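Local coordinates for putative D-alanine N-acetyltransferase of GNAT family (Desulfovibrio desulfuricans subsp. desulfuricans, PDB 2R7H), which probably transfers an acyl group, most likely acetyl from acetyl-coenzyme A, to an acceptor not yet established, as other GNAT-family enzymes do, at residues A80-G86 and L97-A103; F132-I138 and D167-R173. All coordinates share one frame; numbering follows the deposited sequence.

Contacts 1 and 2 are two strand pairings in the single mixed sheet of this GNAT fold, their centres about 16 Å apart. Contact 1 comes first along the chain and is complete before contact 2 begins: it is the hairpin of strands 78-87 and 94-102, close to the centre of the chain. Contact 2 pairs strand 130-136 with strand 167-175. Strands 94-102 and 130-136 are parallel neighbours, and at their junction L97 N lies 2.7 Å from F132 O, a probable hydrogen bond. The two antiparallel pairs therefore flank the one parallel pairing of the sheet, near which GNAT enzymes generally bind acetyl-coenzyme A.

Contact 1. Residues A80-G86 and L97-A103; sequences AGYACYG and LYWIAVA
Y82 and W99 meet through their polar ends: the indole NE1-H points at Y82 OH, 2.8 Å away, along a nearly straight line (170° at the hydrogen) that stays in the indole plane. The bond gives the indole N-H an acceptor on the neighbouring strand and limits rotation of both rings, whose planes stand 78° apart. W99 CG lies between its own backbone N and carbonyl carbon (chi1 51°), a torsion that swings the indole back across the neighbouring strand. One indole face then lies over C84 CB, which is 4.0 Å from NE1. C84 SG reaches the edge of the Y98 ring, 3.9 Å from CD2, and also lies obliquely to the W99 six-membered ring. The same Y98 ring runs along the backbone of Y85 and G86, with CE2 3.5 Å from G86 N. On the face of Y82 and W99, A101 CB packs against Y82 CE1.

Backbone bonds hold the two strands in register beneath these side chains. Y82 and A101 exchange N-H and C=O, and C84 N donates to W99 O. C84 O receives two N-H groups, a 2.8 Å bond from Y98 N and a weak one from W99 N, because Y98 and W99 both face C84. This classic beta bulge shifts the register by one residue, so that Y85 pairs with L97. On the face bearing A83, I100 and L97, A83 CB touches I100 CG1 at 4.0 Å; helix 111-125 covers A83 and Y85. Across the sheet, helix 46-61 packs on Y82, C84 and W99, and F44 meets the indole edge-to-face.

Y98 and W99, with Y68, line a pocket holding 2-ethoxyethanol, probably a crystallisation additive. A bulge in this strand is characteristic of the GNAT fold, where it generally adjoins the acetyl-coenzyme A site, as probably here.

Contact 2. Residues F132-I138 and D167-R173; sequences FAETSGI and DDKIIYR
F132-S136 and D167-R173 run antiparallel at 158°, with A133 paired to Y172 and T135 to I170 through two reciprocal N-H...O bonds each. Within the GNAT fold this joins strand 130-136 to strand 167-175, which is inserted between it and strand 154-159.

On the face carrying F132, E134 and K169, the extended E134 side chain crosses K169, whose chain bends at chi3 and brings NZ to 3.1 Å from E134 OE2, a salt bridge whose hydrogen bond is weak. K169 also makes a cation-pi contact with F162. Further along, F132 lies beside R173 and points the same way, its CE1 3.9 Å from R173 CG and its ring 78° from the guanidinium plane. F132 CD1 also touches I171 CG2. R173 NH1 forms a salt bridge with E156, and NE one with E175; NH1 has a further bond to K160 O of the second subunit, where F162 of that subunit meets the F132 ring; this end of the pairing thus belongs to the dimer interface.

On the face of A133, T135, I170 and Y172, T135 CG2 approaches the edge of the Y172 ring, 3.8 Å from CE2, while Y172 OH is bonded to E149 of helix 142-150. I170 CD1 presses on G137 CA at 3.3 Å, a tight carbon contact where the strand gives way to a turn. G137 N bonds to D168 O there.

I138 CG2 packs on the D167 carboxylate, whose OD2 is in a salt bridge with R164. S136 OG, turned anti to its own N, donates to D167 OD1 over an unusually short distance whose exact value is doubtful, and accepts a hydrogen bond from I138 N in an ST turn, 3.2 Å long with 173° at the hydrogen.

Contact 1. Residues A80-G86 and L97-A103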
ATOM      1  N   ALA B  80       4.532 -13.958  23.722  1.00 39.67           N
ATOM      2  CA  ALA B  80       4.871 -12.677  24.365  1.00 39.96           C
ATOM      3  C   ALA B  80       4.632 -11.470  23.426  1.00 38.82           C
ATOM      4  O   ALA B  80       4.320 -10.359  23.868  1.00 39.87           O
ATOM      5  CB  ALA B  80       6.311 -12.718  24.826  1.00 39.85           C
ATOM      6  N   GLY B  81       4.765 -11.716  22.127  1.00 40.06           N
ATOM      7  CA  GLY B  81       4.569 -10.702  21.112  1.00 38.12           C
ATOM      8  C   GLY B  81       4.969 -11.202  19.732  1.00 35.93           C
ATOM      9  O   GLY B  81       5.325 -12.365  19.546  1.00 35.25           O
ATOM     10  N   TYR B  82       4.868 -10.333  18.739  1.00 34.67           N
ATOM     11  CA  TYR B  82       5.227 -10.739  17.386  1.00 34.12           C
ATOM     12  C   TYR B  82       5.374  -9.533  16.479  1.00 30.38           C
ATOM     13  O   TYR B  82       4.967  -8.414  16.835  1.00 29.60           O
ATOM     14  CB  TYR B  82       4.183 -11.709  16.783  1.00 34.30           C
ATOM     15  CG  TYR B  82       2.977 -11.060  16.172  1.00 35.29           C
ATOM     16  CD1 TYR B  82       2.065 -10.360  16.944  1.00 34.52           C
ATOM     17  CD2 TYR B  82       2.715 -11.197  14.820  1.00 39.10           C
ATOM     18  CE1 TYR B  82       0.969  -9.742  16.373  1.00 41.41           C
ATOM     19  CE2 TYR B  82       1.626 -10.591  14.242  1.00 38.75           C
ATOM     20  CZ  TYR B  82       0.761  -9.865  15.015  1.00 42.29           C
ATOM     21  OH  TYR B  82      -0.334  -9.292  14.420  1.00 41.55           O
ATOM     22  N   ALA B  83       5.967  -9.785  15.315  1.00 30.52           N
ATOM     23  CA  ALA B  83       6.154  -8.770  14.267  1.00 29.68           C
ATOM     24  C   ALA B  83       5.560  -9.382  12.983  1.00 31.09           C
ATOM     25  O   ALA B  83       5.638 -10.598  12.783  1.00 31.02           O
ATOM     26  CB  ALA B  83       7.566  -8.473  14.070  1.00 27.40           C
ATOM     27  N   CYS B  84       4.950  -8.545  12.160  1.00 30.25           N
ATOM     28  CA  CYS B  84       4.325  -8.915  10.890  1.00 31.12           C
ATOM     29  C   CYS B  84       4.993  -7.995   9.843  1.00 28.52           C
ATOM     30  O   CYS B  84       5.117  -6.760  10.026  1.00 29.75           O
ATOM     31  CB  CYS B  84       2.805  -8.674  10.924  1.00 33.57           C
ATOM     32  SG  CYS B  84       2.073  -9.162   9.338  1.00 50.39           S
ATOM     33  N   TYR B  85       5.470  -8.571   8.757  1.00 27.85           N
ATOM     34  CA  TYR B  85       6.149  -7.774   7.735  1.00 31.49           C
ATOM     35  C   TYR B  85       6.120  -8.474   6.381  1.00 33.78           C
ATOM     36  O   TYR B  85       5.698  -9.599   6.277  1.00 34.39           O
ATOM     37  CB  TYR B  85       7.615  -7.501   8.177  1.00 32.88           C
ATOM     38  CG  TYR B  85       8.515  -8.685   8.068  1.00 27.41           C
ATOM     39  CD1 TYR B  85       8.563  -9.658   9.040  1.00 27.71           C
ATOM     40  CD2 TYR B  85       9.300  -8.859   6.923  1.00 34.86           C
ATOM     41  CE1 TYR B  85       9.378 -10.751   8.876  1.00 33.40           C
ATOM     42  CE2 TYR B  85      10.102  -9.905   6.768  1.00 35.45           C
ATOM     43  CZ  TYR B  85      10.145 -10.858   7.727  1.00 38.11           C
ATOM     44  OH  TYR B  85      10.961 -11.919   7.502  1.00 41.57           O
ATOM     45  N   GLY B  86       6.595  -7.802   5.332  1.00 34.66           N
ATOM     46  CA  GLY B  86       6.590  -8.448   4.028  1.00 34.34           C
ATOM     47  C   GLY B  86       7.194  -7.631   2.926  1.00 31.96           C
ATOM     48  O   GLY B  86       7.405  -6.437   3.082  1.00 31.34           O
ATOM     49  N   LEU B  97       7.307  -3.080   7.345  1.00 25.95           N
ATOM     50  CA  LEU B  97       7.049  -3.627   8.680  1.00 27.74           C
ATOM     51  C   LEU B  97       5.600  -3.203   8.941  1.00 29.65           C
ATOM     52  O   LEU B  97       5.340  -2.022   9.042  1.00 29.18           O
ATOM     53  CB  LEU B  97       7.955  -2.975   9.759  1.00 27.21           C
ATOM     54  CG  LEU B  97       7.713  -3.453  11.221  1.00 24.72           C
ATOM     55  CD1 LEU B  97       7.961  -4.997  11.429  1.00 25.30           C
ATOM     56  CD2 LEU B  97       8.620  -2.615  12.145  1.00 31.99           C
ATOM     57  N   TYR B  98       4.668  -4.147   9.015  1.00 27.02           N
ATOM     58  CA  TYR B  98       3.235  -3.861   9.238  1.00 31.50           C
ATOM     59  C   TYR B  98       3.038  -3.440  10.704  1.00 36.70           C
ATOM     60  O   TYR B  98       2.508  -2.354  10.951  1.00 34.70           O
ATOM     61  CB  TYR B  98       2.360  -5.015   8.667  1.00 33.73           C
ATOM     62  CG  TYR B  98       2.664  -5.263   7.152  1.00 34.11           C
ATOM     63  CD1 TYR B  98       2.532  -4.228   6.236  1.00 41.04           C
ATOM     64  CD2 TYR B  98       2.998  -6.528   6.632  1.00 37.96           C
ATOM     65  CE1 TYR B  98       2.820  -4.392   4.859  1.00 39.49           C
ATOM     66  CE2 TYR B  98       3.284  -6.715   5.222  1.00 36.30           C
ATOM     67  CZ  TYR B  98       3.193  -5.631   4.337  1.00 45.94           C
ATOM     68  OH  TYR B  98       3.441  -5.706   2.924  1.00 36.87           O
ATOM     69  N   TRP B  99       3.513  -4.236  11.670  1.00 34.98           N
ATOM     70  CA  TRP B  99       3.512  -3.819  13.097  1.00 36.70           C
ATOM     71  C   TRP B  99       4.272  -4.795  13.961  1.00 30.45           C
ATOM     72  O   TRP B  99       4.613  -5.893  13.509  1.00 27.19           O
ATOM     73  CB  TRP B  99       2.095  -3.580  13.713  1.00 39.02           C
ATOM     74  CG  TRP B  99       1.257  -4.716  13.455  1.00 44.81           C
ATOM     75  CD1 TRP B  99       1.295  -5.906  14.095  1.00 44.43           C
ATOM     76  CD2 TRP B  99       0.255  -4.828  12.435  1.00 48.49           C
ATOM     77  NE1 TRP B  99       0.399  -6.748  13.532  1.00 49.99           N
ATOM     78  CE2 TRP B  99      -0.256  -6.118  12.512  1.00 39.98           C
ATOM     79  CE3 TRP B  99      -0.232  -3.967  11.449  1.00 46.07           C
ATOM     80  CZ2 TRP B  99      -1.254  -6.579  11.676  1.00 41.78           C
ATOM     81  CZ3 TRP B  99      -1.213  -4.425  10.613  1.00 42.29           C
ATOM     82  CH2 TRP B  99      -1.729  -5.719  10.743  1.00 43.05           C
ATOM     83  N   ILE B 100       4.660  -4.305  15.132  1.00 31.92           N
ATOM     84  CA  ILE B 100       5.266  -5.101  16.153  1.00 30.67           C
ATOM     85  C   ILE B 100       4.268  -4.973  17.332  1.00 32.63           C
ATOM     86  O   ILE B 100       3.989  -3.865  17.748  1.00 35.45           O
ATOM     87  CB  ILE B 100       6.652  -4.639  16.586  1.00 33.26           C
ATOM     88  CG1 ILE B 100       7.623  -4.729  15.420  1.00 35.18           C
ATOM     89  CG2 ILE B 100       7.173  -5.570  17.744  1.00 29.64           C
ATOM     90  CD1 ILE B 100       9.001  -4.263  15.737  1.00 32.67           C
ATOM     91  N   ALA B 101       3.700  -6.077  17.817  1.00 32.76           N
ATOM     92  CA  ALA B 101       2.764  -6.063  18.969  1.00 30.38           C
ATOM     93  C   ALA B 101       3.335  -6.932  20.099  1.00 30.28           C
ATOM     94  O   ALA B 101       3.675  -8.088  19.889  1.00 27.52           O
ATOM     95  CB  ALA B 101       1.346  -6.573  18.545  1.00 30.98           C
ATOM     96  N   VAL B 102       3.430  -6.365  21.301  1.00 33.22           N
ATOM     97  CA  VAL B 102       3.922  -7.057  22.514  1.00 33.67           C
ATOM     98  C   VAL B 102       2.831  -6.997  23.595  1.00 35.36           C
ATOM     99  O   VAL B 102       2.227  -5.933  23.797  1.00 33.11           O
ATOM    100  CB  VAL B 102       5.208  -6.386  23.041  1.00 35.33           C
ATOM    101  CG1 VAL B 102       5.600  -6.900  24.433  1.00 36.94           C
ATOM    102  CG2 VAL B 102       6.367  -6.610  22.030  1.00 35.58           C
ATOM    103  N   ALA B 103       2.588  -8.116  24.282  1.00 38.55           N
ATOM    104  CA  ALA B 103       1.578  -8.174  25.361  1.00 43.08           C
ATOM    105  C   ALA B 103       1.971  -7.174  26.470  1.00 44.46           C
ATOM    106  O   ALA B 103       3.162  -6.951  26.676  1.00 42.00           O
ATOM    107  CB  ALA B 103       1.475  -9.556  25.906  1.00 42.06           C
TER

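Contact 2. Residues F132-I138 and D167-R173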
ATOM      1  N   PHE B 132      10.464  -0.188   5.586  1.00 26.24           N
ATOM      2  CA  PHE B 132       9.631   0.945   5.871  1.00 28.74           C
ATOM      3  C   PHE B 132       8.580   0.617   6.928  1.00 29.43           C
ATOM      4  O   PHE B 132       8.108  -0.484   6.981  1.00 30.38           O
ATOM      5  CB  PHE B 132       8.920   1.458   4.609  1.00 27.43           C
ATOM      6  CG  PHE B 132       9.826   2.160   3.657  1.00 28.33           C
ATOM      7  CD1 PHE B 132      10.189   3.481   3.880  1.00 23.78           C
ATOM      8  CD2 PHE B 132      10.367   1.502   2.572  1.00 27.84           C
ATOM      9  CE1 PHE B 132      11.010   4.100   3.018  1.00 29.07           C
ATOM     10  CE2 PHE B 132      11.196   2.102   1.740  1.00 30.46           C
ATOM     11  CZ  PHE B 132      11.523   3.430   1.938  1.00 24.03           C
ATOM     12  N   ALA B 133       8.293   1.606   7.788  1.00 32.43           N
ATOM     13  CA  ALA B 133       7.242   1.524   8.812  1.00 28.30           C
ATOM     14  C   ALA B 133       6.401   2.790   8.727  1.00 27.53           C
ATOM     15  O   ALA B 133       6.921   3.879   8.638  1.00 30.99           O
ATOM     16  CB  ALA B 133       7.818   1.336  10.252  1.00 25.90           C
ATOM     17  N   GLU B 134       5.098   2.658   8.832  1.00 29.49           N
ATOM     18  CA  GLU B 134       4.193   3.814   8.779  1.00 33.98           C
ATOM     19  C   GLU B 134       3.444   3.922  10.085  1.00 34.27           C
ATOM     20  O   GLU B 134       3.043   2.908  10.637  1.00 31.52           O
ATOM     21  CB  GLU B 134       3.159   3.618   7.670  1.00 33.32           C
ATOM     22  CG  GLU B 134       3.754   3.404   6.346  1.00 37.84           C
ATOM     23  CD  GLU B 134       2.718   3.319   5.244  1.00 41.42           C
ATOM     24  OE1 GLU B 134       1.577   2.900   5.507  1.00 37.05           O
ATOM     25  OE2 GLU B 134       3.077   3.653   4.116  1.00 48.25           O
ATOM     26  N   THR B 135       3.281   5.138  10.597  1.00 32.62           N
ATOM     27  CA  THR B 135       2.499   5.305  11.793  1.00 33.89           C
ATOM     28  C   THR B 135       1.762   6.639  11.741  1.00 33.22           C
ATOM     29  O   THR B 135       1.889   7.408  10.764  1.00 33.44           O
ATOM     30  CB  THR B 135       3.339   5.105  13.088  1.00 36.65           C
ATOM     31  OG1 THR B 135       2.445   4.980  14.191  1.00 37.72           O
ATOM     32  CG2 THR B 135       4.321   6.249  13.315  1.00 36.77           C
ATOM     33  N   SER B 136       0.974   6.882  12.774  1.00 32.86           N
ATOM     34  CA  SER B 136       0.178   8.095  12.897  1.00 33.31           C
ATOM     35  C   SER B 136       0.941   9.197  13.615  1.00 34.74           C
ATOM     36  O   SER B 136       1.829   8.949  14.414  1.00 35.19           O
ATOM     37  CB  SER B 136      -1.134   7.786  13.611  1.00 34.20           C
ATOM     38  OG  SER B 136      -1.780   8.961  14.007  1.00 35.05           O
ATOM     39  N   GLY B 137       0.576  10.430  13.326  1.00 36.50           N
ATOM     40  CA  GLY B 137       1.209  11.588  13.950  1.00 38.03           C
ATOM     41  C   GLY B 137       0.539  12.084  15.218  1.00 37.93           C
ATOM     42  O   GLY B 137       1.018  13.081  15.777  1.00 38.13           O
ATOM     43  N   ILE B 138      -0.533  11.405  15.672  1.00 37.01           N
ATOM     44  CA  ILE B 138      -1.267  11.798  16.888  1.00 37.62           C
ATOM     45  C   ILE B 138      -0.517  11.444  18.187  1.00 36.46           C
ATOM     46  O   ILE B 138       0.333  10.544  18.209  1.00 34.23           O
ATOM     47  CB  ILE B 138      -2.765  11.279  16.924  1.00 36.39           C
ATOM     48  CG1 ILE B 138      -2.880   9.765  17.081  1.00 39.12           C
ATOM     49  CG2 ILE B 138      -3.559  11.788  15.746  1.00 32.15           C
ATOM     50  CD1 ILE B 138      -4.341   9.290  17.109  1.00 39.41           C
ATOM     51  N   ASP B 167      -4.850  13.828  11.579  1.00 38.87           N
ATOM     52  CA  ASP B 167      -4.156  12.552  11.778  1.00 35.61           C
ATOM     53  C   ASP B 167      -3.254  12.254  10.545  1.00 33.40           C
ATOM     54  O   ASP B 167      -3.676  11.692   9.561  1.00 33.84           O
ATOM     55  CB  ASP B 167      -5.177  11.452  12.028  1.00 34.92           C
ATOM     56  CG  ASP B 167      -4.552  10.180  12.537  1.00 33.52           C
ATOM     57  OD1 ASP B 167      -3.335   9.990  12.401  1.00 32.29           O
ATOM     58  OD2 ASP B 167      -5.284   9.351  13.106  1.00 39.32           O
ATOM     59  N   ASP B 168      -1.995  12.651  10.663  1.00 33.64           N
ATOM     60  CA  ASP B 168      -0.996  12.506   9.612  1.00 33.78           C
ATOM     61  C   ASP B 168      -0.358  11.141   9.595  1.00 33.39           C
ATOM     62  O   ASP B 168      -0.291  10.501  10.640  1.00 32.50           O
ATOM     63  CB  ASP B 168       0.141  13.491   9.854  1.00 32.63           C
ATOM     64  CG  ASP B 168      -0.316  14.937   9.899  1.00 35.79           C
ATOM     65  OD1 ASP B 168      -1.455  15.245   9.481  1.00 31.66           O
ATOM     66  OD2 ASP B 168       0.494  15.755  10.362  1.00 36.18           O
ATOM     67  N   LYS B 169       0.098  10.700   8.413  1.00 31.69           N
ATOM     68  CA  LYS B 169       0.810   9.435   8.299  1.00 30.48           C
ATOM     69  C   LYS B 169       2.247   9.833   8.226  1.00 30.84           C
ATOM     70  O   LYS B 169       2.567  10.703   7.414  1.00 29.45           O
ATOM     71  CB  LYS B 169       0.460   8.641   7.026  1.00 31.97           C
ATOM     72  CG  LYS B 169       1.210   7.257   6.989  1.00 33.81           C
ATOM     73  CD  LYS B 169       0.660   6.300   5.984  1.00 32.00           C
ATOM     74  CE  LYS B 169       0.933   6.648   4.605  1.00 30.43           C
ATOM     75  NZ  LYS B 169       0.556   5.484   3.712  1.00 32.21           N
ATOM     76  N   ILE B 170       3.101   9.222   9.060  1.00 28.30           N
ATOM     77  CA  ILE B 170       4.546   9.483   9.050  1.00 31.85           C
ATOM     78  C   ILE B 170       5.170   8.188   8.526  1.00 29.85           C
ATOM     79  O   ILE B 170       4.827   7.100   9.013  1.00 31.33           O
ATOM     80  CB  ILE B 170       5.178   9.837  10.420  1.00 33.28           C
ATOM     81  CG1 ILE B 170       4.604  11.129  11.021  1.00 38.56           C
ATOM     82  CG2 ILE B 170       6.720  10.072  10.242  1.00 26.60           C
ATOM     83  CD1 ILE B 170       3.201  11.092  11.359  1.00 49.60           C
ATOM     84  N   ILE B 171       6.055   8.306   7.535  1.00 29.93           N
ATOM     85  CA  ILE B 171       6.719   7.140   6.927  1.00 30.75           C
ATOM     86  C   ILE B 171       8.166   7.172   7.382  1.00 30.40           C
ATOM     87  O   ILE B 171       8.889   8.169   7.159  1.00 32.91           O
ATOM     88  CB  ILE B 171       6.628   7.100   5.385  1.00 31.81           C
ATOM     89  CG1 ILE B 171       5.160   7.174   4.911  1.00 30.22           C
ATOM     90  CG2 ILE B 171       7.262   5.797   4.871  1.00 26.54           C
ATOM     91  CD1 ILE B 171       4.958   7.279   3.378  1.00 31.72           C
ATOM     92  N   TYR B 172       8.550   6.097   8.078  1.00 26.61           N
ATOM     93  CA  TYR B 172       9.857   5.896   8.642  1.00 28.92           C
ATOM     94  C   TYR B 172      10.640   4.956   7.768  1.00 29.80           C
ATOM     95  O   TYR B 172      10.149   3.938   7.320  1.00 30.12           O
ATOM     96  CB  TYR B 172       9.738   5.347  10.089  1.00 31.68           C
ATOM     97  CG  TYR B 172       9.393   6.410  11.093  1.00 30.75           C
ATOM     98  CD1 TYR B 172      10.389   7.247  11.612  1.00 34.76           C
ATOM     99  CD2 TYR B 172       8.104   6.572  11.549  1.00 35.97           C
ATOM    100  CE1 TYR B 172      10.089   8.233  12.525  1.00 34.49           C
ATOM    101  CE2 TYR B 172       7.812   7.558  12.472  1.00 37.21           C
ATOM    102  CZ  TYR B 172       8.789   8.376  12.941  1.00 32.12           C
ATOM    103  OH  TYR B 172       8.454   9.346  13.835  1.00 35.08           O
ATOM    104  N   ARG B 173      11.891   5.287   7.555  1.00 29.51           N
ATOM    105  CA  ARG B 173      12.783   4.524   6.700  1.00 28.52           C
ATOM    106  C   ARG B 173      13.961   3.898   7.477  1.00 32.12           C
ATOM    107  O   ARG B 173      14.578   4.579   8.273  1.00 30.89           O
ATOM    108  CB  ARG B 173      13.404   5.542   5.736  1.00 27.42           C
ATOM    109  CG  ARG B 173      14.391   5.012   4.691  1.00 25.48           C
ATOM    110  CD  ARG B 173      15.227   6.143   4.231  1.00 31.17           C
ATOM    111  NE  ARG B 173      16.144   5.727   3.189  1.00 29.87           N
ATOM    112  CZ  ARG B 173      15.817   5.594   1.915  1.00 38.66           C
ATOM    113  NH1 ARG B 173      14.559   5.773   1.489  1.00 36.41           N
ATOM    114  NH2 ARG B 173      16.762   5.213   1.070  1.00 33.75           N
TER